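Side-chain contacts in beta-lactamase domain protein (Burkholderia ambifaria, PDB 5I0P), which binds two zinc ions and, as a metallo-beta-lactamase superfamily member, probably hydrolyses a substrate that has not been established: residues 97-102 with 218-223; 196-201 with 205-210; 101-106 with 134-139. All blocks are in the same frame, centred on the assembly; numbering follows the deposited sequence.

Contact 1 (97-102 with 218-223); sequences RVLVTH and CALHSE. With ZN (zinc ion), chain E.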
loop_
_atom_site.group_PDB
_atom_site.type_symbol
_atom_site.label_atom_id
_atom_site.label_comp_id
_atom_site.label_asym_id
_atom_site.label_seq_id
_atom_site.Cartn_x
_atom_site.Cartn_y
_atom_site.Cartn_z
ATOM N N ARG A 97 -14.385 1.482 14.590
ATOM C CA ARG A 97 -14.203 0.547 13.491
ATOM C C ARG A 97 -12.745 0.648 13.055
ATOM O O ARG A 97 -12.055 1.631 13.343
ATOM C CB ARG A 97 -15.158 0.838 12.315
ATOM C CG ARG A 97 -14.998 2.208 11.690
ATOM C CD ARG A 97 -15.900 2.447 10.516
ATOM N NE ARG A 97 -16.081 3.881 10.352
ATOM C CZ ARG A 97 -16.985 4.450 9.564
ATOM N NH1 ARG A 97 -17.806 3.684 8.850
ATOM N NH2 ARG A 97 -17.101 5.779 9.523
ATOM N N VAL A 98 -12.276 -0.394 12.389
ATOM C CA VAL A 98 -10.934 -0.407 11.840
ATOM C C VAL A 98 -11.047 -0.519 10.320
ATOM O O VAL A 98 -11.656 -1.468 9.794
ATOM C CB VAL A 98 -10.092 -1.543 12.427
ATOM C CG1 VAL A 98 -8.730 -1.534 11.800
ATOM C CG2 VAL A 98 -10.007 -1.395 13.945
ATOM N N LEU A 99 -10.471 0.453 9.623
ATOM C CA LEU A 99 -10.448 0.482 8.177
ATOM C C LEU A 99 -9.035 0.177 7.698
ATOM O O LEU A 99 -8.067 0.665 8.277
ATOM C CB LEU A 99 -10.919 1.843 7.703
ATOM C CG LEU A 99 -11.384 1.971 6.278
ATOM C CD1 LEU A 99 -12.383 3.090 6.162
ATOM C CD2 LEU A 99 -10.145 2.240 5.389
ATOM N N VAL A 100 -8.908 -0.644 6.655
ATOM C CA VAL A 100 -7.604 -1.088 6.161
ATOM C C VAL A 100 -7.476 -0.831 4.655
ATOM O O VAL A 100 -8.341 -1.237 3.871
ATOM C CB VAL A 100 -7.357 -2.570 6.489
ATOM C CG1 VAL A 100 -6.117 -3.084 5.743
ATOM C CG2 VAL A 100 -7.208 -2.720 7.995
ATOM N N THR A 101 -6.380 -0.184 4.252
ATOM C CA THR A 101 -6.215 0.172 2.847
ATOM C C THR A 101 -5.983 -1.054 1.959
ATOM O O THR A 101 -6.458 -1.104 0.814
ATOM C CB THR A 101 -5.059 1.180 2.696
ATOM O OG1 THR A 101 -3.844 0.649 3.245
ATOM C CG2 THR A 101 -5.374 2.486 3.360
ATOM N N HIS A 102 -5.223 -2.025 2.444
ATOM C CA HIS A 102 -4.855 -3.159 1.626
ATOM C C HIS A 102 -4.156 -4.158 2.538
ATOM O O HIS A 102 -3.855 -3.848 3.695
ATOM C CB HIS A 102 -3.998 -2.749 0.416
ATOM C CG HIS A 102 -2.613 -2.251 0.736
ATOM N ND1 HIS A 102 -2.364 -1.062 1.394
ATOM C CD2 HIS A 102 -1.398 -2.771 0.437
ATOM C CE1 HIS A 102 -1.062 -0.874 1.491
ATOM N NE2 HIS A 102 -0.457 -1.900 0.918
ATOM N N CYS A 218 -7.343 0.324 -1.300
ATOM C CA CYS A 218 -8.327 1.343 -0.930
ATOM C C CYS A 218 -7.591 2.592 -0.469
ATOM O O CYS A 218 -6.965 2.589 0.589
ATOM C CB CYS A 218 -9.287 0.861 0.166
ATOM S SG CYS A 218 -10.325 2.222 0.816
ATOM N N ALA A 219 -7.646 3.639 -1.279
ATOM C CA ALA A 219 -7.279 4.986 -0.867
ATOM C C ALA A 219 -8.571 5.752 -0.602
ATOM O O ALA A 219 -9.634 5.419 -1.141
ATOM C CB ALA A 219 -6.435 5.702 -1.915
ATOM N N LEU A 220 -8.492 6.727 0.293
ATOM C CA LEU A 220 -9.663 7.477 0.708
ATOM C C LEU A 220 -9.485 8.929 0.326
ATOM O O LEU A 220 -8.505 9.562 0.737
ATOM C CB LEU A 220 -9.880 7.334 2.221
ATOM C CG LEU A 220 -10.132 5.887 2.659
ATOM C CD1 LEU A 220 -10.085 5.828 4.138
ATOM C CD2 LEU A 220 -11.486 5.347 2.093
ATOM N N HIS A 221 -10.456 9.471 -0.407
ATOM C CA HIS A 221 -10.373 10.836 -0.907
ATOM C C HIS A 221 -11.489 11.691 -0.318
ATOM O O HIS A 221 -12.673 11.384 -0.499
ATOM C CB HIS A 221 -10.451 10.862 -2.430
ATOM C CG HIS A 221 -10.245 12.226 -3.002
ATOM N ND1 HIS A 221 -10.843 12.650 -4.167
ATOM C CD2 HIS A 221 -9.515 13.275 -2.547
ATOM C CE1 HIS A 221 -10.485 13.897 -4.410
ATOM N NE2 HIS A 221 -9.684 14.303 -3.439
ATOM N N SER A 222 -11.108 12.772 0.380
ATOM C CA SER A 222 -12.056 13.772 0.896
ATOM C C SER A 222 -11.965 15.005 0.006
ATOM O O SER A 222 -11.130 15.884 0.220
ATOM C CB SER A 222 -11.748 14.113 2.350
ATOM O OG SER A 222 -12.632 15.097 2.812
ATOM N N GLU A 223 -12.883 15.107 -0.943
ATOM C CA GLU A 223 -12.747 16.091 -2.013
ATOM C C GLU A 223 -13.009 17.514 -1.529
ATOM O O GLU A 223 -12.335 18.448 -1.973
ATOM C CB GLU A 223 -13.689 15.709 -3.145
ATOM C CG GLU A 223 -13.704 16.643 -4.325
ATOM C CD GLU A 223 -14.519 16.072 -5.470
ATOM O OE1 GLU A 223 -14.766 14.837 -5.471
ATOM O OE2 GLU A 223 -14.914 16.854 -6.364
HETATM ZN ZN ZN E . 1.892 -2.279 0.494
#

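Contact 2 (196-201 with 205-210); sequences DAVKIG and WRVVTG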
loop_
_atom_site.group_PDB
_atom_site.type_symbol
_atom_site.label_atom_id
_atom_site.label_comp_id
_atom_site.label_asym_id
_atom_site.label_seq_id
_atom_site.Cartn_x
_atom_site.Cartn_y
_atom_site.Cartn_z
ATOM N N ASP A 196 -17.508 4.169 -3.155
ATOM C CA ASP A 196 -18.290 4.316 -1.930
ATOM C C ASP A 196 -17.999 5.648 -1.270
ATOM O O ASP A 196 -16.879 6.172 -1.331
ATOM C CB ASP A 196 -17.992 3.202 -0.932
ATOM C CG ASP A 196 -18.570 1.883 -1.354
ATOM O OD1 ASP A 196 -19.313 1.862 -2.358
ATOM O OD2 ASP A 196 -18.286 0.873 -0.679
ATOM N N ALA A 197 -19.031 6.202 -0.676
ATOM C CA ALA A 197 -18.943 7.396 0.141
ATOM C C ALA A 197 -18.936 6.934 1.582
ATOM O O ALA A 197 -19.903 6.330 2.036
ATOM C CB ALA A 197 -20.143 8.301 -0.126
ATOM N N VAL A 198 -17.859 7.188 2.292
ATOM C CA VAL A 198 -17.763 6.763 3.678
ATOM C C VAL A 198 -17.750 8.026 4.532
ATOM O O VAL A 198 -16.772 8.781 4.521
ATOM C CB VAL A 198 -16.510 5.918 3.929
ATOM C CG1 VAL A 198 -16.628 5.202 5.271
ATOM C CG2 VAL A 198 -16.237 4.979 2.777
ATOM N N LYS A 199 -18.836 8.290 5.244
ATOM C CA LYS A 199 -18.866 9.431 6.150
ATOM C C LYS A 199 -18.027 9.129 7.393
ATOM O O LYS A 199 -18.235 8.117 8.077
ATOM C CB LYS A 199 -20.309 9.776 6.528
ATOM N N ILE A 200 -17.061 9.995 7.679
ATOM C CA ILE A 200 -16.259 9.884 8.887
ATOM C C ILE A 200 -16.153 11.276 9.502
ATOM O O ILE A 200 -15.599 12.195 8.877
ATOM C CB ILE A 200 -14.869 9.284 8.615
ATOM C CG1 ILE A 200 -15.015 7.942 7.866
ATOM C CG2 ILE A 200 -14.061 9.154 9.935
ATOM C CD1 ILE A 200 -13.676 7.176 7.569
ATOM N N GLY A 201 -16.712 11.437 10.708
ATOM C CA GLY A 201 -16.746 12.753 11.299
ATOM C C GLY A 201 -17.419 13.674 10.312
ATOM O O GLY A 201 -18.457 13.333 9.725
ATOM N N TRP A 205 -15.374 10.627 2.857
ATOM C CA TRP A 205 -14.211 10.041 2.199
ATOM C C TRP A 205 -14.702 9.109 1.097
ATOM O O TRP A 205 -15.524 8.212 1.354
ATOM C CB TRP A 205 -13.362 9.269 3.190
ATOM C CG TRP A 205 -12.811 10.068 4.276
ATOM C CD1 TRP A 205 -13.400 10.328 5.488
ATOM C CD2 TRP A 205 -11.525 10.708 4.307
ATOM N NE1 TRP A 205 -12.558 11.089 6.264
ATOM C CE2 TRP A 205 -11.398 11.331 5.569
ATOM C CE3 TRP A 205 -10.458 10.802 3.393
ATOM C CZ2 TRP A 205 -10.257 12.055 5.935
ATOM C CZ3 TRP A 205 -9.314 11.515 3.764
ATOM C CH2 TRP A 205 -9.234 12.141 5.022
ATOM N N ARG A 206 -14.240 9.349 -0.125
ATOM C CA ARG A 206 -14.618 8.549 -1.282
ATOM C C ARG A 206 -13.605 7.419 -1.481
ATOM O O ARG A 206 -12.399 7.662 -1.493
ATOM C CB ARG A 206 -14.700 9.464 -2.507
ATOM C CG ARG A 206 -15.148 8.791 -3.798
ATOM C CD ARG A 206 -16.197 9.630 -4.515
ATOM N NE ARG A 206 -17.310 10.000 -3.637
ATOM C CZ ARG A 206 -18.467 9.346 -3.580
ATOM N NH1 ARG A 206 -18.671 8.288 -4.351
ATOM N NH2 ARG A 206 -19.426 9.756 -2.766
ATOM N N VAL A 207 -14.082 6.186 -1.641
ATOM C CA VAL A 207 -13.155 5.092 -1.900
ATOM C C VAL A 207 -12.590 5.216 -3.303
ATOM O O VAL A 207 -13.339 5.305 -4.284
ATOM C CB VAL A 207 -13.837 3.732 -1.734
ATOM C CG1 VAL A 207 -12.936 2.611 -2.330
ATOM C CG2 VAL A 207 -14.128 3.451 -0.259
ATOM N N VAL A 208 -11.264 5.223 -3.409
ATOM C CA VAL A 208 -10.572 5.242 -4.690
ATOM C C VAL A 208 -9.690 3.996 -4.752
ATOM O O VAL A 208 -8.737 3.855 -3.970
ATOM C CB VAL A 208 -9.769 6.537 -4.886
ATOM C CG1 VAL A 208 -9.000 6.496 -6.210
ATOM C CG2 VAL A 208 -10.722 7.742 -4.850
ATOM N N THR A 209 -10.055 3.051 -5.625
ATOM C CA THR A 209 -9.328 1.784 -5.709
ATOM C C THR A 209 -8.132 1.924 -6.636
ATOM O O THR A 209 -8.213 2.585 -7.673
ATOM C CB THR A 209 -10.210 0.658 -6.229
ATOM O OG1 THR A 209 -10.702 1.024 -7.520
ATOM C CG2 THR A 209 -11.375 0.466 -5.323
ATOM N N GLY A 210 -7.056 1.241 -6.283
ATOM C CA GLY A 210 -5.852 1.231 -7.089
ATOM C C GLY A 210 -5.407 -0.198 -7.314
ATOM O O GLY A 210 -5.721 -1.091 -6.539
HETATM O O HOH W 1 -12.908 12.961 8.399
#

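Contact 3 (101-106 with 134-139); sequences THCHPD and YMFGCL. With ZN (zinc ion), chain E.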
loop_
_atom_site.group_PDB
_atom_site.type_symbol
_atom_site.label_atom_id
_atom_site.label_comp_id
_atom_site.label_asym_id
_atom_site.label_seq_id
_atom_site.Cartn_x
_atom_site.Cartn_y
_atom_site.Cartn_z
ATOM N N THR A 101 -6.380 -0.184 4.252
ATOM C CA THR A 101 -6.215 0.172 2.847
ATOM C C THR A 101 -5.983 -1.054 1.959
ATOM O O THR A 101 -6.458 -1.104 0.814
ATOM C CB THR A 101 -5.059 1.180 2.696
ATOM O OG1 THR A 101 -3.844 0.649 3.245
ATOM C CG2 THR A 101 -5.374 2.486 3.360
ATOM N N HIS A 102 -5.223 -2.025 2.444
ATOM C CA HIS A 102 -4.855 -3.159 1.626
ATOM C C HIS A 102 -4.156 -4.158 2.538
ATOM O O HIS A 102 -3.855 -3.848 3.695
ATOM C CB HIS A 102 -3.998 -2.749 0.416
ATOM C CG HIS A 102 -2.613 -2.251 0.736
ATOM N ND1 HIS A 102 -2.364 -1.062 1.394
ATOM C CD2 HIS A 102 -1.398 -2.771 0.437
ATOM C CE1 HIS A 102 -1.062 -0.874 1.491
ATOM N NE2 HIS A 102 -0.457 -1.900 0.918
ATOM N N CYS A 103 -3.916 -5.370 2.018
ATOM C CA CYS A 103 -3.638 -6.507 2.892
ATOM C C CYS A 103 -2.163 -6.698 3.230
ATOM O O CYS A 103 -1.826 -7.688 3.902
ATOM C CB CYS A 103 -4.176 -7.806 2.271
ATOM S SG CYS A 103 -3.282 -8.346 0.787
ATOM N N HIS A 104 -1.273 -5.812 2.783
ATOM C CA HIS A 104 0.136 -5.997 3.135
ATOM C C HIS A 104 0.310 -5.931 4.651
ATOM O O HIS A 104 -0.402 -5.185 5.353
ATOM C CB HIS A 104 1.030 -4.980 2.428
ATOM C CG HIS A 104 1.128 -5.233 0.955
ATOM N ND1 HIS A 104 1.448 -4.257 0.040
ATOM C CD2 HIS A 104 0.886 -6.351 0.235
ATOM C CE1 HIS A 104 1.414 -4.765 -1.177
ATOM N NE2 HIS A 104 1.078 -6.035 -1.087
ATOM N N PRO A 105 1.246 -6.722 5.178
ATOM C CA PRO A 105 1.284 -6.979 6.630
ATOM C C PRO A 105 1.434 -5.717 7.492
ATOM O O PRO A 105 0.904 -5.672 8.618
ATOM C CB PRO A 105 2.504 -7.895 6.781
ATOM C CG PRO A 105 2.761 -8.399 5.445
ATOM C CD PRO A 105 2.341 -7.383 4.466
ATOM N N ASP A 106 2.170 -4.706 7.013
ATOM C CA ASP A 106 2.334 -3.508 7.816
ATOM C C ASP A 106 1.025 -2.717 7.923
ATOM O O ASP A 106 0.867 -1.944 8.879
ATOM C CB ASP A 106 3.514 -2.645 7.294
ATOM C CG ASP A 106 3.522 -2.449 5.760
ATOM O OD1 ASP A 106 3.840 -1.312 5.309
ATOM O OD2 ASP A 106 3.223 -3.399 5.003
ATOM N N TYR A 134 -9.222 -8.215 1.506
ATOM C CA TYR A 134 -9.584 -9.079 2.617
ATOM C C TYR A 134 -9.429 -10.543 2.236
ATOM O O TYR A 134 -8.767 -11.309 2.941
ATOM C CB TYR A 134 -11.010 -8.781 3.066
ATOM C CG TYR A 134 -11.462 -9.703 4.178
ATOM C CD1 TYR A 134 -11.012 -9.545 5.471
ATOM C CD2 TYR A 134 -12.294 -10.758 3.916
ATOM C CE1 TYR A 134 -11.424 -10.421 6.483
ATOM C CE2 TYR A 134 -12.689 -11.640 4.896
ATOM C CZ TYR A 134 -12.266 -11.473 6.184
ATOM O OH TYR A 134 -12.696 -12.365 7.168
ATOM N N MET A 135 -9.995 -10.935 1.096
ATOM C CA MET A 135 -9.896 -12.311 0.609
ATOM C C MET A 135 -8.435 -12.734 0.423
ATOM O O MET A 135 -8.004 -13.770 0.940
ATOM C CB MET A 135 -10.640 -12.406 -0.722
ATOM C CG MET A 135 -11.705 -13.455 -0.804
ATOM S SD MET A 135 -12.985 -13.190 0.382
ATOM C CE MET A 135 -14.368 -12.929 -0.730
ATOM N N PHE A 136 -7.642 -11.918 -0.285
ATOM C CA PHE A 136 -6.228 -12.235 -0.459
ATOM C C PHE A 136 -5.511 -12.324 0.881
ATOM O O PHE A 136 -4.695 -13.233 1.097
ATOM C CB PHE A 136 -5.531 -11.196 -1.335
ATOM C CG PHE A 136 -4.199 -11.646 -1.818
ATOM C CD1 PHE A 136 -4.031 -12.925 -2.286
ATOM C CD2 PHE A 136 -3.098 -10.810 -1.758
ATOM C CE1 PHE A 136 -2.786 -13.361 -2.715
ATOM C CE2 PHE A 136 -1.842 -11.236 -2.184
ATOM C CZ PHE A 136 -1.686 -12.517 -2.661
ATOM N N GLY A 137 -5.792 -11.375 1.784
ATOM C CA GLY A 137 -5.226 -11.441 3.122
ATOM C C GLY A 137 -5.587 -12.734 3.829
ATOM O O GLY A 137 -4.735 -13.377 4.452
ATOM N N CYS A 138 -6.852 -13.138 3.738
ATOM C CA CYS A 138 -7.244 -14.409 4.321
ATOM C C CYS A 138 -6.468 -15.551 3.685
ATOM O O CYS A 138 -5.905 -16.398 4.388
ATOM C CB CYS A 138 -8.752 -14.604 4.182
ATOM S SG CYS A 138 -9.638 -13.502 5.301
ATOM N N LEU A 139 -6.395 -15.567 2.349
ATOM C CA LEU A 139 -5.668 -16.635 1.670
ATOM C C LEU A 139 -4.239 -16.731 2.182
ATOM O O LEU A 139 -3.742 -17.827 2.466
ATOM C CB LEU A 139 -5.691 -16.414 0.161
ATOM C CG LEU A 139 -6.071 -17.710 -0.544
ATOM C CD1 LEU A 139 -7.228 -18.354 0.215
ATOM C CD2 LEU A 139 -6.434 -17.488 -2.006
HETATM ZN ZN ZN E . 1.892 -2.279 0.494
#

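Contact 1 (97-102 with 218-223)
The segment leading into the HxHxDH zinc motif of the metallo-beta-lactamase fold meets strand 217-222 through Leu99 and Thr101, just before the first motif histidine; that strand belongs to the other sheet of the sandwich. The polar link is a backbone one: Cys218 N donates to Thr101 O over 2.7 Å, with an N-H...O angle of 166° and the donor in the carbonyl plane. These are also the residues whose CA atoms come closest, 4.5 Å from Thr101 to Cys218. Between the two sheets, the side chains of Leu99 and Leu220 reach toward each other tip to tip, Leu99 CD2 lying 3.8 Å from Leu220 CD1. Their neighbours Trp128 and Val207 extend this apolar layer.

Thr101 divides its side chain between two tasks. With OG1 set between the backbone N and the carbonyl carbon (chi1 57°), its CG2 methyl packs 3.2 Å from Cys218 O while the hydroxyl meets the imidazole of His102. There ND1 donates to Thr101 OG1 at 2.9 Å, the oxygen lying 15° out of the ring plane. On its other nitrogen, His102 NE2 binds zinc at 2.4 Å. Thr101 is itself held at its N by Asp70 and at its O by Cys218 N, consistent with a second-shell role in which the hydroxyl probably limits rotation of the His102 ring.

Contact 2 (196-201 with 205-210)
Asp196 and Val207 open the backbone ladder between strands 197-200 and 203-210: Val207 N donates to Asp196 O at 2.8 Å, with an N-H...O angle of 164°. A weak CA-H...O contact from Arg206 CA, at 3.3 Å, meets the same Asp196 O. Next come Ala197 and Arg206, an antiparallel non-hydrogen-bonded pair, and the backbone N of Arg206 turns instead to His221 on strand 217-222.

Val198 and Trp205 form the hydrogen-bonded pair, each serving as donor and acceptor. Val198 N reaches Trp205 O over 2.7 Å. The return bond, from Trp205 N to Val198 O, measures 2.9 Å and is less regular, its donor standing 35° out of the carbonyl plane. Farther along, a water takes over from direct pairing: it accepts from Trp205 NE1 at 2.9 Å and donates to Ile200 O at 2.8 Å. Two more polar groups are met by neighbours, Lys199 O by Arg97 NH2 and the carboxylate of Asp196 by the backbone N of Arg193.

A first torsion of -61° sets Trp205 CG anti to the carbonyl carbon and carries CD1 to Ile200 and NE1 to the water. Ile200 crosses Trp205 at about a right angle, Ile200 CB lying 3.6 Å from Trp205 CD1. On the same face Val198 CG2 touches Val207 CG2 at 4.0 Å, and Leu56 and Leu220 cover this apolar side. On the other, more exposed face, Arg206 bends at chi2 and chi3, returning its guanidinium over Ala197 with one face toward Asp196 O. This is an antiparallel beta hairpin, apolar on its inner face, whose strand 197-200 is one of the two outermost strands of the second sheet of this metallo-beta-lactamase sandwich.

Contact 3 (101-106 with 134-139)
Zinc is gripped by His104 ND1 at 2.1 Å and also by His102, and Cys103, lodged between these two ligands in sequence, is the residue that packs on Phe136 and Gly137 of helix 131-141. His213 and Asp232 complete the coordination, while Asp106, two residues beyond His104, serves the second zinc.

Cys103 itself is no ligand, for its SG lies 8.0 Å from ZN. A chi1 of 69°, which puts SG between the backbone N and the carbonyl carbon, turns the thiol toward Phe136. It meets that ring obliquely and is nearest at one ring carbon: Cys103 SG is 3.5 Å from Phe136 CD2. In this sulfur-aromatic contact the sulfur sits 71° off the ring normal. Beside it, Cys103 CB rests 3.9 Å from Gly137 CA. Because Gly137 carries no side chain on this surface, the backbones come close, Cys103 CA being 5.2 Å from Gly137 CA.

The peptide groups of Cys103 are tied down as well: Glu133, from the same helix, accepts from its N, and Tyr178 OH bonds its O. His104 then takes the N-cap position of the short helix 105-108. The contact thus divides its chemistry by residue, with one nitrogen of each histidine bound to the metal and the Cys103 thiol packed on the helix, which probably helps to position the two ligands flanking it in sequence.

Contacts 1 and 3 are both buried and start from the same run of chain, sharing Thr101 and His102: contact 1 ties the beginning of the metal loop to the second sheet, contact 3 ties its continuation to a helix. Contact 2 is only partly buried, at the border of that second sheet, and makes no touch with contact 3. It does meet contact 1, because strand 203-210 pairs with strand 217-222 and Ile200 packs against Arg97. Chemistry follows place: a short antiparallel backbone ladder with a bridging water at the sheet's border, a single loop-to-strand backbone bond plus leucine packing between the sheets, and sulfur packing beside metal coordination at the zinc site.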